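Local coordinates for effector protein B, substrate of the Dot/Icm secretion system (Legionella drancourtii, PDB 4JVS), which probably acts as a GTPase-activating protein for host Rab GTPases, this chain being the GAP domain of a larger secreted effector, at residues Glu235-Leu238 against Asn239-Gly243; Ser260-Ile263 against Met264-Leu267. One frame throughout, in Å; residues are numbered along the deposited sequence.

Contact 1 comes first along the chain: the short helix 235-238 runs straight into the turn 239-243, which delivers the backbone to helix 243-253. Contact 2 follows after that helix, spanning the two turns of helix 261-267. Each contact joins neighbours in sequence, so neither closes a long loop; the two lie in series, with no nesting or crossing, and their centres are about 12 Å apart. They meet in space where Leu238 of contact 1 lies against Leu262, Arg265 and Ile266 of contact 2. Together with helix 243-253, which touches both, they form a small helical cluster in the C-terminal subdomain of the GAP domain.

Contact 1. Residues Glu235-Leu238 against Asn239-Gly243; sequences EQTL and NAMSG
Glu235 meets Asn239 one helical turn further on, through both backbone and side chain. Its carbonyl oxygen accepts the amide of Asn239 (Glu235 O to Asn239 N, 3.0 Å). With CG anti to the backbone N (chi1 -171°) and a bend at the next torsion, the acid passes at a slant across the Asn239 amide group, the carboxylate and amide planes standing 79° apart. The same acid also packs against Arg265 of helix 261-267, where the opposite charges would probably attract.

Gln236 directs its CB away from the following turn, and its long polar chain suits the exposed surface. Here the contact is made by the main chain: Gln236 O lies 3.8 Å from the Ala240 methyl CB, a group small enough to sit beside the carbonyls.

Thr237 O receives a weak, long bond from Ala240 N at 3.4 Å and also lies beside Met241 CG. Thr237 N, in turn, is bonded to Asp234 OD1, which thus holds the start of this helical turn.

Leu238 O takes a second weak bond, from Met241 N, at 3.4 Å. Its N-H...O angle is 159°. The two apolar chains cross at an angle, Leu238 CD1 lying 3.9 Å from Met241 SD. Both are buried and both rest on Leu246 and Ile249 of helix 243-253, so leucine and the flexible thioether suit this side.

The change from one bond spanning four residues to weak ones spanning three is consistent with a helix that loosens at its end into i to i+3 turns. The weak polar bonds thus sit at the backbone, while Leu238 and Met241 supply apolar packing and Ser242 OG caps Gln245 N, starting helix 243-253.

Contact 2. Residues Ser260-Ile263 against Met264-Leu267; sequences SRLI and MRIL
Leu262 CG stands anti to the backbone N (chi1 179°), while chi1 of -70° sets Ile266 CG1 beside its own N. So placed, the two chains cross at an angle, Leu262 CD1 being 4.0 Å from Ile266 CD1. Ile263 likewise carries CG1 anti to the N (chi1 -163°), which sets both its CG1 and its CD1 against Leu267 CD2, each at 3.8 Å, these chains too crossing at an angle. Branched aliphatic residues fill both buried places well, having several methyls to offer different neighbours.

Arg265, bent at chi2 and chi3, carries its guanidinium past Leu262, whose CD1 lies over one face. Glu235 of helix 235-238 packs nearby. The model also links Arg265 NH2 covalently to a bound acetic acid, probably from the crystallisation liquor; this link is doubtful.

Four i to i+4 backbone bonds hold the turns: Met264 N to Ser260 O, Arg265 N to Arg261 O (2.9 Å), Ile266 N to Leu262 O and Leu267 N to Ile263 O. Ser260 occupies the N-cap position, yet its hydroxyl is bonded to Glu253 and makes no capping bond.

Ile263, Met264 and Leu267 pack on Trp302 of helix 292-306, whereas Leu262 and Ile266 meet Ile249 and Leu238. The ladder of i to i+4 bonds with apolar groups on two sides is that of a short alpha helix wedged between others in an all-helical subdomain.

Contact 1. Residues Glu235-Leu238 against Asn239-Gly243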
loop_
_atom_site.group_PDB
_atom_site.type_symbol
_atom_site.label_atom_id
_atom_site.label_comp_id
_atom_site.label_asym_id
_atom_site.label_seq_id
_atom_site.Cartn_x
_atom_site.Cartn_y
_atom_site.Cartn_z
ATOM N N GLU A 235 -10.835 28.586 11.661
ATOM C CA GLU A 235 -11.909 28.862 10.741
ATOM C C GLU A 235 -11.357 29.343 9.428
ATOM O O GLU A 235 -11.795 28.949 8.379
ATOM C CB GLU A 235 -12.774 29.950 11.359
ATOM C CG GLU A 235 -14.073 30.226 10.656
ATOM C CD GLU A 235 -15.099 29.173 10.912
ATOM O OE1 GLU A 235 -14.763 28.160 11.537
ATOM O OE2 GLU A 235 -16.238 29.362 10.471
ATOM N N GLN A 236 -10.333 30.142 9.457
ATOM C CA GLN A 236 -9.792 30.703 8.265
ATOM C C GLN A 236 -9.058 29.672 7.454
ATOM O O GLN A 236 -9.066 29.710 6.262
ATOM C CB GLN A 236 -8.848 31.808 8.672
ATOM C CG GLN A 236 -8.899 33.055 7.883
ATOM C CD GLN A 236 -7.526 33.583 7.665
ATOM O OE1 GLN A 236 -7.150 34.615 8.208
ATOM N NE2 GLN A 236 -6.750 32.868 6.882
ATOM N N THR A 237 -8.373 28.764 8.105
ATOM C CA THR A 237 -7.661 27.733 7.377
ATOM C C THR A 237 -8.611 26.802 6.720
ATOM O O THR A 237 -8.366 26.252 5.686
ATOM C CB THR A 237 -6.751 26.910 8.268
ATOM O OG1 THR A 237 -5.668 27.721 8.705
ATOM C CG2 THR A 237 -6.210 25.770 7.488
ATOM N N LEU A 238 -9.689 26.581 7.419
ATOM C CA LEU A 238 -10.718 25.634 7.017
ATOM C C LEU A 238 -11.601 26.158 5.875
ATOM O O LEU A 238 -12.107 25.377 5.079
ATOM C CB LEU A 238 -11.565 25.258 8.232
ATOM C CG LEU A 238 -12.514 24.063 8.168
ATOM C CD1 LEU A 238 -11.776 22.770 7.873
ATOM C CD2 LEU A 238 -13.262 23.960 9.489
ATOM N N ASN A 239 -11.779 27.478 5.794
ATOM C CA ASN A 239 -12.564 28.085 4.711
ATOM C C ASN A 239 -11.759 28.237 3.433
ATOM O O ASN A 239 -12.281 28.670 2.406
ATOM C CB ASN A 239 -13.141 29.440 5.125
ATOM C CG ASN A 239 -14.215 29.319 6.192
ATOM O OD1 ASN A 239 -14.064 29.839 7.298
ATOM N ND2 ASN A 239 -15.309 28.634 5.866
ATOM N N ALA A 240 -10.483 27.876 3.512
ATOM C CA ALA A 240 -9.592 27.899 2.359
ATOM C C ALA A 240 -9.524 26.523 1.686
ATOM O O ALA A 240 -8.969 26.367 0.593
ATOM C CB ALA A 240 -8.193 28.364 2.777
ATOM N N MET A 241 -10.086 25.521 2.347
ATOM C CA MET A 241 -9.999 24.152 1.859
ATOM C C MET A 241 -10.903 23.869 0.659
ATOM O O MET A 241 -11.955 24.485 0.501
ATOM C CB MET A 241 -10.285 23.181 3.003
ATOM C CG MET A 241 -9.304 23.340 4.140
ATOM S SD MET A 241 -9.171 21.858 5.137
ATOM C CE MET A 241 -7.421 21.905 5.547
ATOM N N SER A 242 -10.479 22.943 -0.193
ATOM C CA SER A 242 -11.313 22.490 -1.297
ATOM C C SER A 242 -12.409 21.591 -0.762
ATOM O O SER A 242 -12.385 21.204 0.403
ATOM C CB SER A 242 -10.484 21.700 -2.307
ATOM O OG SER A 242 -10.285 20.368 -1.856
ATOM N N GLY A 243 -13.357 21.243 -1.626
ATOM C CA GLY A 243 -14.440 20.358 -1.245
ATOM C C GLY A 243 -13.868 18.996 -0.941
ATOM O O GLY A 243 -14.246 18.355 0.037
#

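Contact 2. Residues Ser260-Ile263 against Met264-Leu267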
loop_
_atom_site.group_PDB
_atom_site.type_symbol
_atom_site.label_atom_id
_atom_site.label_comp_id
_atom_site.label_asym_id
_atom_site.label_seq_id
_atom_site.Cartn_x
_atom_site.Cartn_y
_atom_site.Cartn_z
ATOM N N SER A 260 -17.517 15.197 16.216
ATOM C CA SER A 260 -16.390 16.070 16.549
ATOM C C SER A 260 -16.786 17.522 16.469
ATOM O O SER A 260 -17.780 17.867 15.837
ATOM C CB SER A 260 -15.207 15.852 15.600
ATOM O OG SER A 260 -15.476 14.854 14.633
ATOM N N ARG A 261 -15.990 18.371 17.106
ATOM C CA ARG A 261 -16.124 19.806 16.946
ATOM C C ARG A 261 -15.755 20.179 15.513
ATOM O O ARG A 261 -16.380 21.052 14.916
ATOM C CB ARG A 261 -15.225 20.539 17.945
ATOM C CG ARG A 261 -15.961 21.548 18.803
ATOM C CD ARG A 261 -15.029 22.280 19.749
ATOM N NE ARG A 261 -14.776 21.522 20.971
ATOM C CZ ARG A 261 -14.045 21.974 21.985
ATOM N NH1 ARG A 261 -13.497 23.182 21.918
ATOM N NH2 ARG A 261 -13.862 21.220 23.065
ATOM N N LEU A 262 -14.747 19.509 14.960
ATOM C CA LEU A 262 -14.313 19.782 13.592
ATOM C C LEU A 262 -15.381 19.432 12.561
ATOM O O LEU A 262 -15.708 20.255 11.709
ATOM C CB LEU A 262 -13.007 19.053 13.269
ATOM C CG LEU A 262 -12.399 19.182 11.869
ATOM C CD1 LEU A 262 -12.306 20.626 11.433
ATOM C CD2 LEU A 262 -11.017 18.555 11.847
ATOM N N ILE A 263 -15.929 18.222 12.625
ATOM C CA ILE A 263 -16.909 17.824 11.622
ATOM C C ILE A 263 -18.206 18.612 11.763
ATOM O O ILE A 263 -18.919 18.838 10.782
ATOM C CB ILE A 263 -17.223 16.320 11.666
ATOM C CG1 ILE A 263 -17.913 15.895 10.363
ATOM C CG2 ILE A 263 -18.058 15.975 12.894
ATOM C CD1 ILE A 263 -18.624 14.573 10.447
ATOM N N MET A 264 -18.553 18.983 12.972
ATOM C CA MET A 264 -19.690 19.833 13.235
ATOM C C MET A 264 -19.486 21.226 12.695
ATOM O O MET A 264 -20.383 21.865 12.229
ATOM C CB MET A 264 -20.000 19.847 14.712
ATOM C CG MET A 264 -21.010 18.812 15.153
ATOM S SD MET A 264 -21.966 18.218 13.799
ATOM C CE MET A 264 -22.481 16.676 14.444
ATOM N N ARG A 265 -18.264 21.688 12.778
ATOM C CA ARG A 265 -17.890 22.979 12.276
ATOM C C ARG A 265 -18.117 23.074 10.802
ATOM O O ARG A 265 -18.523 24.076 10.295
ATOM C CB ARG A 265 -16.416 23.172 12.535
ATOM C CG ARG A 265 -16.028 24.581 12.863
ATOM C CD ARG A 265 -15.028 24.611 13.981
ATOM N NE ARG A 265 -13.724 24.795 13.423
ATOM C CZ ARG A 265 -12.614 24.365 13.971
ATOM N NH1 ARG A 265 -11.474 24.571 13.346
ATOM N NH2 ARG A 265 -12.646 23.733 15.125
ATOM N N ILE A 266 -17.803 22.009 10.120
ATOM C CA ILE A 266 -17.884 21.915 8.672
ATOM C C ILE A 266 -19.320 21.771 8.195
ATOM O O ILE A 266 -19.744 22.441 7.257
ATOM C CB ILE A 266 -17.051 20.718 8.178
ATOM C CG1 ILE A 266 -15.556 21.007 8.370
ATOM C CG2 ILE A 266 -17.375 20.388 6.738
ATOM C CD1 ILE A 266 -14.684 19.769 8.302
ATOM N N LEU A 267 -20.072 20.900 8.856
ATOM C CA LEU A 267 -21.451 20.637 8.469
ATOM C C LEU A 267 -22.391 21.790 8.854
ATOM O O LEU A 267 -23.454 21.961 8.279
ATOM C CB LEU A 267 -21.914 19.332 9.116
ATOM C CG LEU A 267 -21.755 17.976 8.417
ATOM C CD1 LEU A 267 -20.720 17.992 7.319
ATOM C CD2 LEU A 267 -21.410 16.931 9.453
#